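Local coordinates for protein esterase YbfF (Escherichia coli, PDB 3BF7) that probably hydrolyses ester or thioester substrates, as an alpha/beta hydrolase whose substrate-binding crevice arises from the arrangement of its core and helical cap, at residues M90-L98 with L109-Y119; V34-H43 with P241-L252. The protein carries 1 engineered substitution. One frame throughout, in Å; residues are numbered along the deposited sequence.

How the interactions relate
The two contacts lie on opposite faces of the central sheet of the alpha/beta hydrolase core. Interaction 1 is fully buried and sets helix 90-101 against strand 106-112 and the loop that follows; its chemistry is apolar apart from one lysine that reaches backbone oxygens. Interaction 2 is nearer the surface, joins helix 33-39 and the turn after it to helix 241-253, and combines a leucine-rich inner side with a partly exposed arginine-aspartate network. Strand 106-112, part of interaction 1, also meets interaction 2 with its other face: V110, turned away from helix 90-98, packs on I248 and Y251. I112 CD1 meets L35 CD1 at 3.8 Å, and the Y251 hydroxyl probably hydrogen-bonds L109 N.

Interaction 1. Residues M90-L98 with L109-Y119; sequences MGGKAVMAL and LVAIDIAPVDY
K93 leaves its helix with chi1 at -89° and then runs fully extended from CG to NZ, while M96 starts out beside its backbone N and folds at chi3 (-71°), which lays its CE against the backbone of P116. Both side chains belong to the beta-alpha-beta unit of the alpha/beta hydrolase core, in which helix 90-98, starting at the probable nucleophile elbow, packs roughly antiparallel to strand 109-112 with the axes 7.3 Å apart. The CA atoms come nearest at G92, whose CA lies 4.7 Å from A111 CA; having no side chain, G92 lets I114 CG2 come over it. One turn further on, V95 sends CG1 alongside L109, 3.6 Å from L109 CG, the two side chains sliding past each other in opposite directions. M96 crosses the P116 ring at about a right angle, its SD 3.8 Å from P116 CB and equally close to CD.

The K93 chain crosses I114, passes A115 O, and ends in a hydrogen bond from NZ to V117 O of 2.8 Å, running nearly along the carbonyl axis (163°). NZ also bonds G187 O, so the buried ammonium has two backbone acceptors and ties the helix to the loop after the strand. That loop includes D113, whose OD1 accepts from H234 ND1, consistent with the acid of a Ser-His-Asp triad. Y119 folds the loop back on itself: its OH, also bonded to Y208 O, accepts from A115 N at 3.0 Å.

Interaction 2. Residues V34-H43 with P241-L252; sequences VLARDLVNDH and PDAVLRAIRRYL
R249 holds two aspartates at once, D38 and D42, and so joins helix 34-39 and the turn after it to helix 241-252, two helices lying on one face of the alpha/beta hydrolase sheet. Toward D42 the guanidinium is end-on: NH2 gives a nearly straight bond (170°) to D42 OD1 at 2.9 Å, and NH1 bonds D42 OD2 at 3.0 Å through the syn lone pair. The grip on D38 is side-on, with both nitrogens on one oxygen: NE meets D38 OD1 at 2.9 Å on its syn lone pair, and NH2 reaches the same atom from above the carboxylate plane. A weak bond from NH2 to D38 O adds a third partner for that nitrogen. With two carboxylates at its edge, the guanidinium is fixed in rotation and its positive charge is probably well stabilised.

The D38 carboxylate is delivered by a CG set anti to the backbone N (chi1 178°), and the R249 chain is extended from CG to NE. L39 CD2 lies over one face of the guanidinium, toward its rim. In the turn itself H43 ND1 donates to L39 O in the carbonyl plane, a bond that bridges the turn.

Inward from the charges, the helix segments cross at 51° with their axes 10.4 Å apart, and the packing is knobs-into-holes. L39 sits among L245, I248, R249 and L252; reciprocally, L245 sits among V34, L35, D38 and L39. L35 forks between neighbours, its CD2 3.8 Å from L245 CG, while its CD1 rests against I248 CD1, the L35 and I248 side chains crossing at about a right angle. At the N-terminal ends of the two segments V34 meets P241 unusually tightly, with V34 CG2 only 3.4 Å from P241 CB.

Interaction 1. Residues M90-L98 with L109-Y119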
loop_
_atom_site.group_PDB
_atom_site.type_symbol
_atom_site.label_atom_id
_atom_site.label_comp_id
_atom_site.label_asym_id
_atom_site.label_seq_id
_atom_site.Cartn_x
_atom_site.Cartn_y
_atom_site.Cartn_z
ATOM N N MET A 90 3.216 1.662 -2.834
ATOM C CA MET A 90 3.297 0.512 -3.743
ATOM C C MET A 90 1.924 -0.156 -3.895
ATOM O O MET A 90 1.537 -0.560 -4.991
ATOM C CB MET A 90 4.314 -0.508 -3.216
ATOM C CG MET A 90 4.389 -1.806 -4.011
ATOM S SD MET A 90 5.428 -3.039 -3.197
ATOM C CE MET A 90 4.322 -3.560 -1.867
ATOM N N GLY A 91 1.200 -0.269 -2.783
ATOM C CA GLY A 91 -0.126 -0.866 -2.806
ATOM C C GLY A 91 -1.086 -0.024 -3.627
ATOM O O GLY A 91 -1.991 -0.549 -4.274
ATOM N N GLY A 92 -0.895 1.293 -3.580
ATOM C CA GLY A 92 -1.717 2.198 -4.362
ATOM C C GLY A 92 -1.410 2.007 -5.837
ATOM O O GLY A 92 -2.307 2.075 -6.676
ATOM N N LYS A 93 -0.140 1.781 -6.166
ATOM C CA LYS A 93 0.224 1.540 -7.558
ATOM C C LYS A 93 -0.387 0.215 -8.038
ATOM O O LYS A 93 -0.839 0.119 -9.176
ATOM C CB LYS A 93 1.748 1.543 -7.732
ATOM C CG LYS A 93 2.314 2.931 -8.023
ATOM C CD LYS A 93 3.832 2.917 -8.128
ATOM C CE LYS A 93 4.370 4.242 -8.654
ATOM N NZ LYS A 93 5.861 4.238 -8.712
ATOM N N ALA A 94 -0.431 -0.795 -7.172
ATOM C CA ALA A 94 -1.028 -2.073 -7.556
ATOM C C ALA A 94 -2.520 -1.887 -7.847
ATOM O O ALA A 94 -3.050 -2.429 -8.820
ATOM C CB ALA A 94 -0.833 -3.100 -6.445
ATOM N N VAL A 95 -3.194 -1.113 -7.003
ATOM C CA VAL A 95 -4.616 -0.852 -7.172
ATOM C C VAL A 95 -4.872 -0.024 -8.430
ATOM O O VAL A 95 -5.838 -0.269 -9.154
ATOM C CB VAL A 95 -5.178 -0.132 -5.927
ATOM C CG1 VAL A 95 -6.563 0.435 -6.213
ATOM C CG2 VAL A 95 -5.220 -1.109 -4.756
ATOM N N MET A 96 -4.016 0.959 -8.696
ATOM C CA MET A 96 -4.191 1.753 -9.903
ATOM C C MET A 96 -3.977 0.868 -11.132
ATOM O O MET A 96 -4.690 0.996 -12.125
ATOM C CB MET A 96 -3.229 2.943 -9.928
ATOM C CG MET A 96 -3.590 4.024 -8.916
ATOM S SD MET A 96 -2.579 5.517 -9.029
ATOM C CE MET A 96 -1.011 4.920 -8.385
ATOM N N ALA A 97 -3.001 -0.033 -11.068
ATOM C CA ALA A 97 -2.736 -0.932 -12.187
ATOM C C ALA A 97 -3.926 -1.862 -12.419
ATOM O O ALA A 97 -4.178 -2.285 -13.550
ATOM C CB ALA A 97 -1.475 -1.745 -11.921
ATOM N N LEU A 98 -4.657 -2.179 -11.353
ATOM C CA LEU A 98 -5.816 -3.052 -11.475
ATOM C C LEU A 98 -6.887 -2.424 -12.365
ATOM O O LEU A 98 -7.631 -3.141 -13.032
ATOM C CB LEU A 98 -6.402 -3.362 -10.094
ATOM C CG LEU A 98 -7.636 -4.276 -10.076
ATOM C CD1 LEU A 98 -7.300 -5.634 -10.679
ATOM C CD2 LEU A 98 -8.124 -4.437 -8.644
ATOM N N LEU A 109 -11.911 3.712 -5.669
ATOM C CA LEU A 109 -10.465 3.602 -5.539
ATOM C C LEU A 109 -9.850 4.740 -4.741
ATOM O O LEU A 109 -10.145 5.909 -4.985
ATOM C CB LEU A 109 -9.838 3.562 -6.941
ATOM C CG LEU A 109 -8.318 3.433 -7.102
ATOM C CD1 LEU A 109 -8.013 2.952 -8.508
ATOM C CD2 LEU A 109 -7.621 4.758 -6.831
ATOM N N VAL A 110 -8.988 4.384 -3.794
ATOM C CA VAL A 110 -8.284 5.359 -2.970
ATOM C C VAL A 110 -6.795 5.038 -3.020
ATOM O O VAL A 110 -6.391 3.906 -2.743
ATOM C CB VAL A 110 -8.742 5.306 -1.495
ATOM C CG1 VAL A 110 -8.004 6.361 -0.680
ATOM C CG2 VAL A 110 -10.243 5.528 -1.405
ATOM N N ALA A 111 -5.988 6.032 -3.377
ATOM C CA ALA A 111 -4.540 5.876 -3.459
ATOM C C ALA A 111 -3.932 6.838 -2.448
ATOM O O ALA A 111 -4.069 8.057 -2.580
ATOM C CB ALA A 111 -4.056 6.201 -4.865
ATOM N N ILE A 112 -3.261 6.286 -1.443
ATOM C CA ILE A 112 -2.660 7.082 -0.377
ATOM C C ILE A 112 -1.189 7.389 -0.653
ATOM O O ILE A 112 -0.373 6.480 -0.845
ATOM C CB ILE A 112 -2.809 6.368 0.990
ATOM C CG1 ILE A 112 -4.284 6.021 1.233
ATOM C CG2 ILE A 112 -2.298 7.266 2.107
ATOM C CD1 ILE A 112 -4.541 5.228 2.502
ATOM N N ASP A 113 -0.889 8.688 -0.661
ATOM C CA ASP A 113 0.427 9.269 -0.929
ATOM C C ASP A 113 1.231 8.552 -1.998
ATOM O O ASP A 113 2.326 8.034 -1.755
ATOM C CB ASP A 113 1.263 9.408 0.344
ATOM C CG ASP A 113 2.287 10.520 0.221
ATOM O OD1 ASP A 113 3.484 10.276 0.474
ATOM O OD2 ASP A 113 1.884 11.648 -0.146
ATOM N N ILE A 114 0.686 8.579 -3.206
ATOM C CA ILE A 114 1.314 7.935 -4.343
ATOM C C ILE A 114 0.736 8.486 -5.647
ATOM O O ILE A 114 -0.430 8.890 -5.709
ATOM C CB ILE A 114 1.085 6.397 -4.273
ATOM C CG1 ILE A 114 1.915 5.675 -5.334
ATOM C CG2 ILE A 114 -0.395 6.079 -4.438
ATOM C CD1 ILE A 114 3.405 5.760 -5.099
ATOM N N ALA A 115 1.569 8.516 -6.681
ATOM C CA ALA A 115 1.151 8.973 -8.000
ATOM C C ALA A 115 1.536 7.883 -8.999
ATOM O O ALA A 115 2.495 7.139 -8.777
ATOM C CB ALA A 115 1.844 10.279 -8.359
ATOM N N PRO A 116 0.782 7.761 -10.102
ATOM C CA PRO A 116 1.069 6.749 -11.124
ATOM C C PRO A 116 2.204 7.233 -12.018
ATOM O O PRO A 116 1.998 7.614 -13.175
ATOM C CB PRO A 116 -0.262 6.621 -11.859
ATOM C CG PRO A 116 -0.797 8.016 -11.803
ATOM C CD PRO A 116 -0.493 8.447 -10.380
ATOM N N VAL A 117 3.408 7.215 -11.454
ATOM C CA VAL A 117 4.598 7.672 -12.150
ATOM C C VAL A 117 5.828 6.881 -11.733
ATOM O O VAL A 117 5.859 6.273 -10.662
ATOM C CB VAL A 117 4.897 9.160 -11.825
ATOM C CG1 VAL A 117 3.731 10.039 -12.250
ATOM C CG2 VAL A 117 5.183 9.323 -10.327
ATOM N N ASP A 118 6.834 6.896 -12.600
ATOM C CA ASP A 118 8.118 6.264 -12.314
ATOM C C ASP A 118 8.892 7.404 -11.647
ATOM O O ASP A 118 9.179 8.419 -12.285
ATOM C CB ASP A 118 8.811 5.864 -13.618
ATOM C CG ASP A 118 10.135 5.153 -13.389
ATOM O OD1 ASP A 118 10.727 5.294 -12.298
ATOM O OD2 ASP A 118 10.592 4.456 -14.321
ATOM N N TYR A 119 9.221 7.255 -10.370
ATOM C CA TYR A 119 9.927 8.319 -9.665
ATOM C C TYR A 119 11.390 8.480 -10.067
ATOM O O TYR A 119 12.005 9.504 -9.777
ATOM C CB TYR A 119 9.791 8.120 -8.155
ATOM C CG TYR A 119 8.381 8.356 -7.653
ATOM C CD1 TYR A 119 7.881 9.650 -7.496
ATOM C CD2 TYR A 119 7.544 7.287 -7.346
ATOM C CE1 TYR A 119 6.578 9.870 -7.040
ATOM C CE2 TYR A 119 6.244 7.495 -6.891
ATOM C CZ TYR A 119 5.770 8.784 -6.738
ATOM O OH TYR A 119 4.490 8.981 -6.267
#

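Interaction 2. Residues V34-H43 with P241-L252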
loop_
_atom_site.group_PDB
_atom_site.type_symbol
_atom_site.label_atom_id
_atom_site.label_comp_id
_atom_site.label_asym_id
_atom_site.label_seq_id
_atom_site.Cartn_x
_atom_site.Cartn_y
_atom_site.Cartn_z
ATOM N N VAL A 34 -5.458 0.382 10.871
ATOM C CA VAL A 34 -6.114 1.532 11.479
ATOM C C VAL A 34 -7.320 1.955 10.641
ATOM O O VAL A 34 -8.332 2.410 11.179
ATOM C CB VAL A 34 -5.131 2.721 11.644
ATOM C CG1 VAL A 34 -4.607 3.172 10.286
ATOM C CG2 VAL A 34 -5.823 3.865 12.366
ATOM N N LEU A 35 -7.224 1.796 9.324
ATOM C CA LEU A 35 -8.339 2.150 8.453
ATOM C C LEU A 35 -9.397 1.048 8.507
ATOM O O LEU A 35 -10.595 1.328 8.557
ATOM C CB LEU A 35 -7.852 2.351 7.011
ATOM C CG LEU A 35 -6.747 3.395 6.810
ATOM C CD1 LEU A 35 -6.433 3.531 5.322
ATOM C CD2 LEU A 35 -7.181 4.731 7.392
ATOM N N ALA A 36 -8.947 -0.203 8.512
ATOM C CA ALA A 36 -9.843 -1.353 8.560
ATOM C C ALA A 36 -10.714 -1.372 9.811
ATOM O O ALA A 36 -11.893 -1.726 9.749
ATOM C CB ALA A 36 -9.033 -2.642 8.481
ATOM N N ARG A 37 -10.135 -0.998 10.947
ATOM C CA ARG A 37 -10.879 -1.004 12.198
ATOM C C ARG A 37 -12.076 -0.060 12.172
ATOM O O ARG A 37 -13.057 -0.272 12.886
ATOM C CB ARG A 37 -9.949 -0.676 13.372
ATOM C CG ARG A 37 -8.960 -1.801 13.675
ATOM C CD ARG A 37 -8.231 -1.587 14.993
ATOM N NE ARG A 37 -7.212 -0.543 14.926
ATOM C CZ ARG A 37 -6.002 -0.703 14.398
ATOM N NH1 ARG A 37 -5.645 -1.872 13.879
ATOM N NH2 ARG A 37 -5.140 0.304 14.404
ATOM N N ASP A 38 -12.005 0.978 11.347
ATOM C CA ASP A 38 -13.111 1.918 11.238
ATOM C C ASP A 38 -14.074 1.497 10.133
ATOM O O ASP A 38 -15.292 1.498 10.316
ATOM C CB ASP A 38 -12.584 3.330 10.959
ATOM C CG ASP A 38 -13.695 4.341 10.793
ATOM O OD1 ASP A 38 -14.248 4.441 9.678
ATOM O OD2 ASP A 38 -14.022 5.029 11.785
ATOM N N LEU A 39 -13.522 1.115 8.990
ATOM C CA LEU A 39 -14.339 0.727 7.852
ATOM C C LEU A 39 -15.122 -0.576 8.030
ATOM O O LEU A 39 -16.117 -0.794 7.343
ATOM C CB LEU A 39 -13.461 0.664 6.599
ATOM C CG LEU A 39 -12.862 2.025 6.214
ATOM C CD1 LEU A 39 -11.760 1.843 5.186
ATOM C CD2 LEU A 39 -13.961 2.940 5.680
ATOM N N VAL A 40 -14.692 -1.427 8.958
ATOM C CA VAL A 40 -15.383 -2.694 9.196
ATOM C C VAL A 40 -16.740 -2.480 9.876
ATOM O O VAL A 40 -17.546 -3.405 9.980
ATOM C CB VAL A 40 -14.521 -3.657 10.058
ATOM C CG1 VAL A 40 -14.445 -3.158 11.490
ATOM C CG2 VAL A 40 -15.093 -5.067 10.000
ATOM N N ASN A 41 -16.993 -1.261 10.341
ATOM C CA ASN A 41 -18.267 -0.959 10.984
ATOM C C ASN A 41 -19.404 -1.124 9.984
ATOM O O ASN A 41 -20.515 -1.520 10.352
ATOM C CB ASN A 41 -18.271 0.473 11.530
ATOM C CG ASN A 41 -17.489 0.609 12.823
ATOM O OD1 ASN A 41 -17.838 0.006 13.839
ATOM N ND2 ASN A 41 -16.426 1.405 12.792
ATOM N N ASP A 42 -19.121 -0.839 8.715
ATOM C CA ASP A 42 -20.133 -0.932 7.673
ATOM C C ASP A 42 -19.677 -1.542 6.343
ATOM O O ASP A 42 -20.330 -1.354 5.317
ATOM C CB ASP A 42 -20.745 0.453 7.433
ATOM C CG ASP A 42 -19.700 1.524 7.183
ATOM O OD1 ASP A 42 -18.505 1.276 7.448
ATOM O OD2 ASP A 42 -20.083 2.626 6.733
ATOM N N HIS A 43 -18.563 -2.269 6.362
ATOM C CA HIS A 43 -18.057 -2.925 5.152
ATOM C C HIS A 43 -17.356 -4.222 5.502
ATOM O O HIS A 43 -16.788 -4.350 6.583
ATOM C CB HIS A 43 -16.986 -2.096 4.427
ATOM C CG HIS A 43 -17.420 -0.731 4.014
ATOM N ND1 HIS A 43 -17.457 0.334 4.886
ATOM C CD2 HIS A 43 -17.789 -0.242 2.806
ATOM C CE1 HIS A 43 -17.827 1.421 4.234
ATOM N NE2 HIS A 43 -18.035 1.099 2.970
ATOM N N PRO A 241 -4.675 9.259 10.937
ATOM C CA PRO A 241 -5.728 8.335 10.507
ATOM C C PRO A 241 -7.125 8.947 10.444
ATOM O O PRO A 241 -7.898 8.637 9.541
ATOM C CB PRO A 241 -5.626 7.198 11.523
ATOM C CG PRO A 241 -5.097 7.878 12.743
ATOM C CD PRO A 241 -4.035 8.783 12.176
ATOM N N ASP A 242 -7.450 9.815 11.398
ATOM C CA ASP A 242 -8.767 10.444 11.413
ATOM C C ASP A 242 -8.992 11.288 10.161
ATOM O O ASP A 242 -10.041 11.197 9.524
ATOM C CB ASP A 242 -8.928 11.309 12.669
ATOM C CG ASP A 242 -7.897 12.417 12.752
ATOM O OD1 ASP A 242 -6.685 12.125 12.645
ATOM O OD2 ASP A 242 -8.299 13.584 12.935
ATOM N N ALA A 243 -8.007 12.107 9.806
ATOM C CA ALA A 243 -8.120 12.952 8.625
ATOM C C ALA A 243 -8.233 12.092 7.368
ATOM O O ALA A 243 -8.982 12.413 6.450
ATOM C CB ALA A 243 -6.915 13.876 8.524
ATOM N N VAL A 244 -7.482 10.997 7.329
ATOM C CA VAL A 244 -7.528 10.109 6.176
ATOM C C VAL A 244 -8.913 9.473 6.075
ATOM O O VAL A 244 -9.495 9.412 4.992
ATOM C CB VAL A 244 -6.442 9.011 6.278
ATOM C CG1 VAL A 244 -6.630 7.973 5.177
ATOM C CG2 VAL A 244 -5.065 9.644 6.155
ATOM N N LEU A 245 -9.447 9.016 7.205
ATOM C CA LEU A 245 -10.769 8.401 7.210
ATOM C C LEU A 245 -11.874 9.388 6.842
ATOM O O LEU A 245 -12.833 9.014 6.173
ATOM C CB LEU A 245 -11.053 7.753 8.569
ATOM C CG LEU A 245 -10.327 6.421 8.784
ATOM C CD1 LEU A 245 -10.374 6.045 10.252
ATOM C CD2 LEU A 245 -10.959 5.335 7.918
ATOM N N ARG A 246 -11.746 10.643 7.262
ATOM C CA ARG A 246 -12.761 11.631 6.905
ATOM C C ARG A 246 -12.783 11.796 5.384
ATOM O O ARG A 246 -13.849 11.883 4.772
ATOM C CB ARG A 246 -12.473 12.985 7.568
ATOM C CG ARG A 246 -12.695 13.007 9.078
ATOM C CD ARG A 246 -12.886 14.432 9.593
ATOM N NE ARG A 246 -11.711 15.269 9.372
ATOM C CZ ARG A 246 -10.640 15.294 10.160
ATOM N NH1 ARG A 246 -10.583 14.528 11.241
ATOM N NH2 ARG A 246 -9.616 16.081 9.858
ATOM N N ALA A 247 -11.599 11.827 4.774
ATOM C CA ALA A 247 -11.499 11.975 3.326
ATOM C C ALA A 247 -12.061 10.742 2.626
ATOM O O ALA A 247 -12.801 10.851 1.648
ATOM C CB ALA A 247 -10.043 12.196 2.923
ATOM N N ILE A 248 -11.709 9.565 3.129
ATOM C CA ILE A 248 -12.193 8.325 2.540
ATOM C C ILE A 248 -13.714 8.242 2.586
ATOM O O ILE A 248 -14.355 7.978 1.571
ATOM C CB ILE A 248 -11.585 7.092 3.262
ATOM C CG1 ILE A 248 -10.094 6.981 2.927
ATOM C CG2 ILE A 248 -12.325 5.818 2.856
ATOM C CD1 ILE A 248 -9.366 5.905 3.705
ATOM N N ARG A 249 -14.301 8.484 3.753
ATOM C CA ARG A 249 -15.747 8.396 3.871
ATOM C C ARG A 249 -16.497 9.455 3.069
ATOM O O ARG A 249 -17.584 9.188 2.563
ATOM C CB ARG A 249 -16.160 8.403 5.344
ATOM C CG ARG A 249 -15.862 7.062 6.019
ATOM C CD ARG A 249 -16.407 6.989 7.428
ATOM N NE ARG A 249 -16.249 5.661 8.025
ATOM C CZ ARG A 249 -16.938 4.581 7.666
ATOM N NH1 ARG A 249 -17.843 4.650 6.699
ATOM N NH2 ARG A 249 -16.738 3.431 8.296
ATOM N N ARG A 250 -15.929 10.648 2.938
ATOM C CA ARG A 250 -16.583 11.683 2.146
ATOM C C ARG A 250 -16.694 11.165 0.707
ATOM O O ARG A 250 -17.725 11.313 0.050
ATOM C CB ARG A 250 -15.764 12.974 2.170
ATOM C CG ARG A 250 -16.303 14.048 1.240
ATOM C CD ARG A 250 -15.410 15.273 1.220
ATOM N NE ARG A 250 -15.725 16.155 0.099
ATOM C CZ ARG A 250 -15.021 17.234 -0.228
ATOM N NH1 ARG A 250 -13.953 17.574 0.482
ATOM N NH2 ARG A 250 -15.380 17.970 -1.271
ATOM N N TYR A 251 -15.617 10.548 0.229
ATOM C CA TYR A 251 -15.559 9.995 -1.118
ATOM C C TYR A 251 -16.498 8.795 -1.274
ATOM O O TYR A 251 -17.237 8.706 -2.255
ATOM C CB TYR A 251 -14.109 9.598 -1.426
ATOM C CG TYR A 251 -13.901 8.730 -2.647
ATOM C CD1 TYR A 251 -14.195 9.194 -3.930
ATOM C CD2 TYR A 251 -13.372 7.448 -2.519
ATOM C CE1 TYR A 251 -13.962 8.396 -5.056
ATOM C CE2 TYR A 251 -13.136 6.648 -3.631
ATOM C CZ TYR A 251 -13.432 7.122 -4.894
ATOM O OH TYR A 251 -13.197 6.311 -5.980
ATOM N N LEU A 252 -16.482 7.880 -0.308
ATOM C CA LEU A 252 -17.342 6.699 -0.370
ATOM C C LEU A 252 -18.828 7.053 -0.337
ATOM O O LEU A 252 -19.642 6.383 -0.973
ATOM C CB LEU A 252 -17.016 5.736 0.775
ATOM C CG LEU A 252 -15.613 5.123 0.805
ATOM C CD1 LEU A 252 -15.515 4.174 1.991
ATOM C CD2 LEU A 252 -15.331 4.381 -0.499
#